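Prokaryotic transcription elongation factor GreA/GreB (Nitrosomonas europaea, PDB 2PN0) probably binds RNA polymerase and acts in transcription elongation, like the GreA and GreB factors. Local coordinates at residues G103-Q106 with G107-I110; P32-D35 with D36-E40; M10-S13 with L14-E17. All blocks are in the same frame, centred on the assembly; numbering follows the deposited sequence.

How the interactions relate
Along the chain the order is interaction 3, interaction 2, interaction 1. Interactions 3 and 2 both lie in the Rnk N-terminal region: interaction 3 starts helix 13-25 where strand 10-12 runs into it, and interaction 2 starts helix 34-42, which leads on to strand 45-47, the parallel partner of strand 10-12. Interaction 1 lies in the GreA/GreB C-terminal region, at the turn leading into strand 109-113, within this chain an outer strand of a three-stranded antiparallel sheet. The centres are about 16 to 19 Å apart, and the nearest atoms of any two contacts stay about 5 or 6 Å apart. Each is thus a separate local contact where a helix or strand begins.

Interaction 1 (G103-Q106 with G107-I110)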
ATOM      1  N   GLY A 103       8.533   1.079  12.586  1.00 13.42           N
ATOM      2  CA  GLY A 103       9.911   0.786  12.968  1.00 14.88           C
ATOM      3  C   GLY A 103      10.974   1.442  12.098  1.00 14.94           C
ATOM      4  O   GLY A 103      12.174   1.458  12.475  1.00 15.78           O
ATOM      5  N   LEU A 104      10.575   2.006  10.961  1.00 15.12           N
ATOM      6  CA  LEU A 104      11.525   2.756  10.134  1.00 14.80           C
ATOM      7  C   LEU A 104      11.906   4.058  10.880  1.00 14.98           C
ATOM      8  O   LEU A 104      11.290   4.412  11.919  1.00 14.59           O
ATOM      9  CB  LEU A 104      10.922   3.090   8.775  1.00 15.14           C
ATOM     10  CG  LEU A 104      10.681   1.864   7.901  1.00 14.80           C
ATOM     11  CD1 LEU A 104      10.289   2.434   6.504  1.00 16.96           C
ATOM     12  CD2 LEU A 104      11.902   0.997   7.837  1.00 16.02           C
ATOM     13  N   ALA A 105      12.929   4.753  10.386  1.00 15.06           N
ATOM     14  CA  ALA A 105      13.364   6.000  11.033  1.00 15.24           C
ATOM     15  C   ALA A 105      13.568   7.146  10.026  1.00 15.07           C
ATOM     16  O   ALA A 105      13.750   6.890   8.837  1.00 14.31           O
ATOM     17  CB  ALA A 105      14.636   5.759  11.804  1.00 17.01           C
ATOM     18  N   GLN A 106      13.529   8.389  10.519  1.00 15.53           N
ATOM     19  CA  GLN A 106      13.839   9.573   9.720  1.00 16.62           C
ATOM     20  C   GLN A 106      15.139   9.333   8.947  1.00 17.02           C
ATOM     21  O   GLN A 106      16.121   8.800   9.502  1.00 17.10           O
ATOM     22  CB  GLN A 106      13.974  10.815  10.635  1.00 18.63           C
ATOM     23  CG  GLN A 106      13.997  12.185   9.909  1.00 19.98           C
ATOM     24  CD  GLN A 106      15.384  12.551   9.344  1.00 23.26           C
ATOM     25  OE1 GLN A 106      16.397  11.972   9.752  1.00 25.53           O
ATOM     26  NE2 GLN A 106      15.428  13.480   8.388  1.00 25.14           N
ATOM     27  N   GLY A 107      15.135   9.690   7.663  1.00 15.73           N
ATOM     28  CA  GLY A 107      16.287   9.483   6.813  1.00 15.72           C
ATOM     29  C   GLY A 107      16.223   8.211   5.974  1.00 15.59           C
ATOM     30  O   GLY A 107      16.935   8.126   4.955  1.00 14.82           O
ATOM     31  N   ASP A 108      15.387   7.239   6.393  1.00 15.48           N
ATOM     32  CA  ASP A 108      15.283   5.953   5.710  1.00 15.57           C
ATOM     33  C   ASP A 108      14.621   6.160   4.362  1.00 15.38           C
ATOM     34  O   ASP A 108      13.781   7.062   4.199  1.00 16.89           O
ATOM     35  CB  ASP A 108      14.469   4.926   6.504  1.00 15.91           C
ATOM     36  CG  ASP A 108      15.248   4.306   7.629  1.00 17.73           C
ATOM     37  OD1 ASP A 108      16.481   4.561   7.719  1.00 18.49           O
ATOM     38  OD2 ASP A 108      14.617   3.590   8.450  1.00 18.89           O
ATOM     39  N   GLU A 109      15.034   5.371   3.387  1.00 14.40           N
ATOM     40  CA  GLU A 109      14.405   5.440   2.058  1.00 15.95           C
ATOM     41  C   GLU A 109      13.629   4.155   1.738  1.00 16.02           C
ATOM     42  O   GLU A 109      14.059   3.041   2.080  1.00 15.95           O
ATOM     43  CB  GLU A 109      15.481   5.757   0.990  1.00 15.47           C
ATOM     44  CG  GLU A 109      15.999   7.208   1.160  1.00 17.32           C
ATOM     45  CD  GLU A 109      17.193   7.598   0.262  1.00 19.76           C
ATOM     46  OE1 GLU A 109      17.817   6.730  -0.387  1.00 19.22           O
ATOM     47  OE2 GLU A 109      17.456   8.823   0.213  1.00 24.44           O
ATOM     48  N   ILE A 110      12.472   4.305   1.100  1.00 14.79           N
ATOM     49  CA  ILE A 110      11.742   3.119   0.649  1.00 14.54           C
ATOM     50  C   ILE A 110      11.190   3.481  -0.699  1.00 12.80           C
ATOM     51  O   ILE A 110      11.256   4.649  -1.114  1.00 14.12           O
ATOM     52  CB  ILE A 110      10.592   2.677   1.615  1.00 15.07           C
ATOM     53  CG1 ILE A 110       9.649   3.829   1.926  1.00 14.33           C
ATOM     54  CG2 ILE A 110      11.177   2.028   2.892  1.00 17.22           C
ATOM     55  CD1 ILE A 110       8.416   3.309   2.813  1.00 18.33           C
TER
HETATM   56  O   HOH W   1      17.833   6.804   8.797  1.00 35.85           O
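Ala105 and Asp108 grip each other twice across a tight turn. The amide N of Ala105 donates to OD2 of Asp108 at 2.8 Å, a nearly straight bond (162°) that reaches the oxygen from above the carboxylate plane. In return, the amide N of Asp108 donates to the carbonyl O of Ala105 at 3.0 Å, closing the turn. The Asp108 carboxylate is brought back over the turn because CG lies beside its backbone N (chi1 -78°). A water donates to Asp108 OD1 (2.8 Å) and to the carbonyl O of Gln106 (2.7 Å). Beyond these polar contacts, the Leu104 methyl CD1 rests on the Ile110 methyl CG2 at 3.7 Å; Leu104 also touches Ile124 and Ile110 touches Val122, both on strand 119-128. NE2 of Gln106 is bonded to the carbonyl O of Val125, and backbone hydrogen bonds of Gly107 and Asp108 with Ile124 fix the turn against the same strand. Gly107 has a positive phi of 97°, where a side chain would collide with the preceding carbonyl. The arrangement is a type II beta turn with glycine in third place, leading into strand 109-113, outermost in its antiparallel sheet within this chain.

Interaction 2 (P32-D35 with D36-E40); sequences PGRD and DLEAE
From the N-cap residue Gly33 the backbone turns directly into helix 34-42, the carbonyl O of Gly33 accepting from Leu37 N at 2.9 Å, followed by the same bond one residue on, from Glu38 N to Arg34 O (2.8 Å), and again from Ala39 N to Asp35 O. Gly33 has a positive phi (81°), a region most easily reached by glycine, and OD2 of Asp36 lies 3.4 Å from CA of Gly33. On another side of the helix Arg34 and Glu38, one turn apart, form a salt bridge. The arginine runs out fully extended from CG to NE, with CG anti to the backbone N (chi1 174°). Both bonds of the bridge go to one carboxylate oxygen: NE of Arg34 lies 2.9 Å from Glu38 OE2, and NH2 of Arg34 adds a weak bond to that OE2 at 3.2 Å. The guanidinium and carboxylate planes are perpendicular, and NE meets OE2 from above the carboxylate plane. NH2 also donates to the carbonyl O of Leu23, and NH1 to those of Leu26 and Asn29, tying helix 34-42 to the end of helix 13-25 and the loop after it. Glu38 OE1 stands 4.1 Å from Asp35 OD1, and Glu72 of the second subunit is also near Asp35. Such crowding would tend to raise the acids' proton affinity, while the Arg34 charge and the helix N-terminus probably offset it.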
ATOM      1  N   PRO A  32      -0.722  -9.485   2.684  1.00 16.71           N
ATOM      2  CA  PRO A  32       0.666  -9.567   2.204  1.00 16.42           C
ATOM      3  C   PRO A  32       1.661  -9.081   3.250  1.00 16.17           C
ATOM      4  O   PRO A  32       1.439  -8.048   3.887  1.00 17.25           O
ATOM      5  CB  PRO A  32       0.676  -8.639   0.984  1.00 16.58           C
ATOM      6  CG  PRO A  32      -0.574  -7.731   1.149  1.00 17.21           C
ATOM      7  CD  PRO A  32      -1.575  -8.616   1.841  1.00 16.17           C
ATOM      8  N   GLY A  33       2.735  -9.837   3.450  1.00 15.59           N
ATOM      9  CA  GLY A  33       3.767  -9.424   4.412  1.00 16.38           C
ATOM     10  C   GLY A  33       3.419  -9.747   5.863  1.00 14.86           C
ATOM     11  O   GLY A  33       4.189  -9.396   6.783  1.00 14.23           O
ATOM     12  N   ARG A  34       2.306 -10.446   6.103  1.00 15.29           N
ATOM     13  CA  ARG A  34       1.923 -10.759   7.492  1.00 15.48           C
ATOM     14  C   ARG A  34       3.004 -11.514   8.224  1.00 15.08           C
ATOM     15  O   ARG A  34       3.355 -11.167   9.373  1.00 15.68           O
ATOM     16  CB  ARG A  34       0.640 -11.586   7.524  1.00 15.22           C
ATOM     17  CG  ARG A  34       0.260 -12.076   8.921  1.00 15.56           C
ATOM     18  CD  ARG A  34      -1.048 -12.833   8.905  1.00 18.59           C
ATOM     19  NE  ARG A  34      -1.355 -13.184  10.280  1.00 22.29           N
ATOM     20  CZ  ARG A  34      -2.476 -12.886  10.941  1.00 25.03           C
ATOM     21  NH1 ARG A  34      -3.496 -12.284  10.334  1.00 23.29           N
ATOM     22  NH2 ARG A  34      -2.580 -13.253  12.219  1.00 24.24           N
ATOM     23  N   ASP A  35       3.538 -12.558   7.568  1.00 14.03           N
ATOM     24  CA  ASP A  35       4.569 -13.405   8.196  1.00 15.05           C
ATOM     25  C   ASP A  35       5.744 -12.528   8.624  1.00 14.81           C
ATOM     26  O   ASP A  35       6.328 -12.724   9.697  1.00 14.41           O
ATOM     27  CB  ASP A  35       5.068 -14.500   7.243  1.00 14.88           C
ATOM     28  CG  ASP A  35       4.010 -15.549   6.937  1.00 18.35           C
ATOM     29  OD1 ASP A  35       2.984 -15.591   7.627  1.00 20.78           O
ATOM     30  OD2 ASP A  35       4.229 -16.364   6.024  1.00 22.39           O
ATOM     31  N   ASP A  36       6.060 -11.541   7.793  1.00 14.47           N
ATOM     32  CA  ASP A  36       7.237 -10.686   8.001  1.00 15.32           C
ATOM     33  C   ASP A  36       6.998  -9.664   9.113  1.00 15.29           C
ATOM     34  O   ASP A  36       7.891  -9.409   9.927  1.00 16.33           O
ATOM     35  CB  ASP A  36       7.571  -9.969   6.681  1.00 15.61           C
ATOM     36  CG  ASP A  36       7.714 -10.954   5.523  1.00 16.12           C
ATOM     37  OD1 ASP A  36       8.717 -11.706   5.482  1.00 16.29           O
ATOM     38  OD2 ASP A  36       6.844 -10.931   4.626  1.00 17.90           O
ATOM     39  N   LEU A  37       5.790  -9.115   9.156  1.00 15.74           N
ATOM     40  CA  LEU A  37       5.405  -8.197  10.221  1.00 15.83           C
ATOM     41  C   LEU A  37       5.356  -8.962  11.551  1.00 16.29           C
ATOM     42  O   LEU A  37       5.875  -8.482  12.555  1.00 16.21           O
ATOM     43  CB  LEU A  37       4.043  -7.590   9.922  1.00 15.06           C
ATOM     44  CG  LEU A  37       3.499  -6.651  11.023  1.00 15.34           C
ATOM     45  CD1 LEU A  37       4.388  -5.399  11.233  1.00 15.79           C
ATOM     46  CD2 LEU A  37       2.057  -6.266  10.726  1.00 18.37           C
ATOM     47  N   GLU A  38       4.754 -10.159  11.571  1.00 17.00           N
ATOM     48  CA  GLU A  38       4.750 -10.973  12.809  1.00 18.89           C
ATOM     49  C   GLU A  38       6.167 -11.239  13.335  1.00 18.17           C
ATOM     50  O   GLU A  38       6.455 -11.104  14.548  1.00 18.65           O
ATOM     51  CB  GLU A  38       4.039 -12.321  12.549  1.00 18.23           C
ATOM     52  CG  GLU A  38       2.562 -12.176  12.404  1.00 21.79           C
ATOM     53  CD  GLU A  38       1.838 -13.485  12.069  1.00 24.25           C
ATOM     54  OE1 GLU A  38       2.464 -14.420  11.483  1.00 28.57           O
ATOM     55  OE2 GLU A  38       0.613 -13.546  12.365  1.00 31.54           O
ATOM     56  N   ALA A  39       7.062 -11.614  12.420  1.00 17.67           N
ATOM     57  CA  ALA A  39       8.431 -11.957  12.781  1.00 18.81           C
ATOM     58  C   ALA A  39       9.122 -10.737  13.406  1.00 18.07           C
ATOM     59  O   ALA A  39       9.792 -10.838  14.469  1.00 18.41           O
ATOM     60  CB  ALA A  39       9.191 -12.443  11.549  1.00 19.26           C
ATOM     61  N   GLU A  40       8.955  -9.592  12.747  1.00 17.74           N
ATOM     62  CA  GLU A  40       9.486  -8.341  13.230  1.00 17.87           C
ATOM     63  C   GLU A  40       8.933  -7.981  14.628  1.00 18.03           C
ATOM     64  O   GLU A  40       9.675  -7.592  15.528  1.00 18.38           O
ATOM     65  CB  GLU A  40       9.159  -7.269  12.187  1.00 19.08           C
ATOM     66  CG  GLU A  40       9.522  -5.916  12.585  1.00 22.05           C
ATOM     67  CD  GLU A  40       9.241  -4.948  11.479  1.00 21.13           C
ATOM     68  OE1 GLU A  40       8.048  -4.832  11.075  1.00 22.38           O
ATOM     69  OE2 GLU A  40      10.215  -4.314  11.033  1.00 22.01           O
TER

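Interaction 3 (M10-S13 with L14-E17); sequences MISS and LDAE
Ser12 and Asp15 form a serine N-cap, a local contact at the junction where strand 10-12 gives way to helix 13-25. The hydroxyl OG of Ser12 accepts from the amide N of Asp15 at 3.1 Å along a nearly straight line (171°), so an amide of the first turn is given a side-chain acceptor. The torsion makes this possible: OG sits between the backbone N and the carbonyl carbon (chi1 78°), turned over the start of the helix. The Asp15 carboxylate folds back toward the same hydroxyl, its OD2 3.1 Å from Ser12 OG in a weak bond whose proton is not settled, while its OD1 is hydrogen-bonded to the hydroxyl of Tyr80. The aspartate therefore links the cap to Tyr80, far along the sequence, and its negative charge beside the helix N-terminus is likely to be favourable there. The regular backbone bonds begin at once, Ala16 N donating to Ser12 O at 3.0 Å and Glu17 N to Ser13 O, also at 3.0 Å. Replacing Ser12 with an alanine would probably leave the Asp15 amide without its capping acceptor and the Asp15 carboxylate held less firmly, fraying the first turn. Buried Ser12 is backed by Pro49, and Asp15 also packs on Met59. Strand 10-12 is bonded through the backbone of Ile11 to Glu45 and Val47 of the parallel strand 45-47, and Ala16 touches Val46 of that strand, so the first turn of helix 13-25 lies against the strand that pairs with its own lead-in.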
HETATM    1  N   MSE A  10      11.957  -0.866  17.648  1.00 21.26           N
HETATM    2  CA  MSE A  10      11.460  -0.493  18.966  1.00 21.82           C
HETATM    3  C   MSE A  10       9.975  -0.149  18.852  1.00 23.12           C
HETATM    4  O   MSE A  10       9.583   0.589  17.926  1.00 23.27           O
HETATM    5  CB  MSE A  10      12.211   0.737  19.505  1.00 21.59           C
HETATM    6  CG  MSE A  10      13.724   0.705  19.356  1.00 21.36           C
HETATM    7 SE   MSE A  10      14.643   2.273  20.119  0.75 20.83          SE
HETATM    8  CE  MSE A  10      13.829   2.278  21.887  1.00 21.62           C
ATOM      9  N   ILE A  11       9.176  -0.683  19.783  1.00 24.18           N
ATOM     10  CA  ILE A  11       7.730  -0.413  19.926  0.60 24.98           C
ATOM     11  C   ILE A  11       7.416  -0.119  21.373  1.00 25.07           C
ATOM     12  O   ILE A  11       8.101  -0.632  22.254  1.00 24.90           O
ATOM     13  CB  ILE A  11       6.862  -1.684  19.711  0.60 25.05           C
ATOM     14  CG1 ILE A  11       7.719  -2.945  19.588  0.60 25.28           C
ATOM     15  CG2 ILE A  11       5.783  -1.447  18.657  0.60 26.61           C
ATOM     16  CD1 ILE A  11       6.999  -4.117  18.941  0.60 24.96           C
ATOM     17  N   SER A  12       6.334   0.621  21.618  1.00 25.77           N
ATOM     18  CA  SER A  12       5.839   0.784  22.971  1.00 27.28           C
ATOM     19  C   SER A  12       5.102  -0.486  23.363  1.00 27.95           C
ATOM     20  O   SER A  12       4.663  -1.262  22.490  1.00 28.54           O
ATOM     21  CB  SER A  12       4.903   1.991  23.091  1.00 26.75           C
ATOM     22  OG  SER A  12       3.616   1.687  22.588  1.00 28.57           O
ATOM     23  N   SER A  13       4.974  -0.673  24.671  1.00 28.13           N
ATOM     24  CA  SER A  13       4.249  -1.808  25.238  0.60 28.61           C
ATOM     25  C   SER A  13       2.804  -1.839  24.731  1.00 28.54           C
ATOM     26  O   SER A  13       2.287  -2.906  24.382  1.00 28.20           O
ATOM     27  CB  SER A  13       4.273  -1.735  26.766  0.60 28.50           C
ATOM     28  OG  SER A  13       3.884  -2.968  27.348  0.60 28.86           O
ATOM     29  N   LEU A  14       2.174  -0.662  24.716  1.00 28.66           N
ATOM     30  CA  LEU A  14       0.811  -0.457  24.244  1.00 28.69           C
ATOM     31  C   LEU A  14       0.659  -0.918  22.812  1.00 27.29           C
ATOM     32  O   LEU A  14      -0.249  -1.683  22.494  1.00 27.88           O
ATOM     33  CB  LEU A  14       0.453   1.030  24.333  1.00 28.85           C
ATOM     34  CG  LEU A  14      -0.937   1.558  23.951  1.00 31.57           C
ATOM     35  CD1 LEU A  14      -2.070   0.671  24.484  1.00 35.25           C
ATOM     36  CD2 LEU A  14      -1.114   2.992  24.448  1.00 29.55           C
ATOM     37  N   ASP A  15       1.533  -0.448  21.933  1.00 26.35           N
ATOM     38  CA  ASP A  15       1.441  -0.870  20.539  1.00 25.09           C
ATOM     39  C   ASP A  15       1.731  -2.343  20.291  1.00 23.21           C
ATOM     40  O   ASP A  15       1.053  -2.957  19.472  1.00 22.93           O
ATOM     41  CB  ASP A  15       2.183   0.083  19.598  1.00 25.74           C
ATOM     42  CG  ASP A  15       1.630   1.503  19.680  1.00 26.13           C
ATOM     43  OD1 ASP A  15       0.379   1.683  19.637  1.00 29.11           O
ATOM     44  OD2 ASP A  15       2.423   2.445  19.821  1.00 26.27           O
ATOM     45  N   ALA A  16       2.699  -2.914  21.011  1.00 21.47           N
ATOM     46  CA  ALA A  16       2.979  -4.368  20.920  1.00 21.86           C
ATOM     47  C   ALA A  16       1.731  -5.160  21.255  1.00 21.60           C
ATOM     48  O   ALA A  16       1.358  -6.105  20.544  1.00 21.75           O
ATOM     49  CB  ALA A  16       4.122  -4.788  21.867  1.00 21.74           C
ATOM     50  N   GLU A  17       1.088  -4.753  22.342  1.00 21.66           N
ATOM     51  CA  GLU A  17      -0.098  -5.440  22.832  1.00 20.96           C
ATOM     52  C   GLU A  17      -1.259  -5.339  21.853  1.00 20.57           C
ATOM     53  O   GLU A  17      -1.904  -6.353  21.558  1.00 20.68           O
ATOM     54  CB  GLU A  17      -0.534  -4.850  24.171  1.00 22.73           C
ATOM     55  CG  GLU A  17      -1.756  -5.528  24.749  1.00 25.19           C
ATOM     56  CD  GLU A  17      -2.003  -5.139  26.199  1.00 30.24           C
ATOM     57  OE1 GLU A  17      -1.068  -4.621  26.864  1.00 32.48           O
ATOM     58  OE2 GLU A  17      -3.134  -5.355  26.678  1.00 31.33           O
TER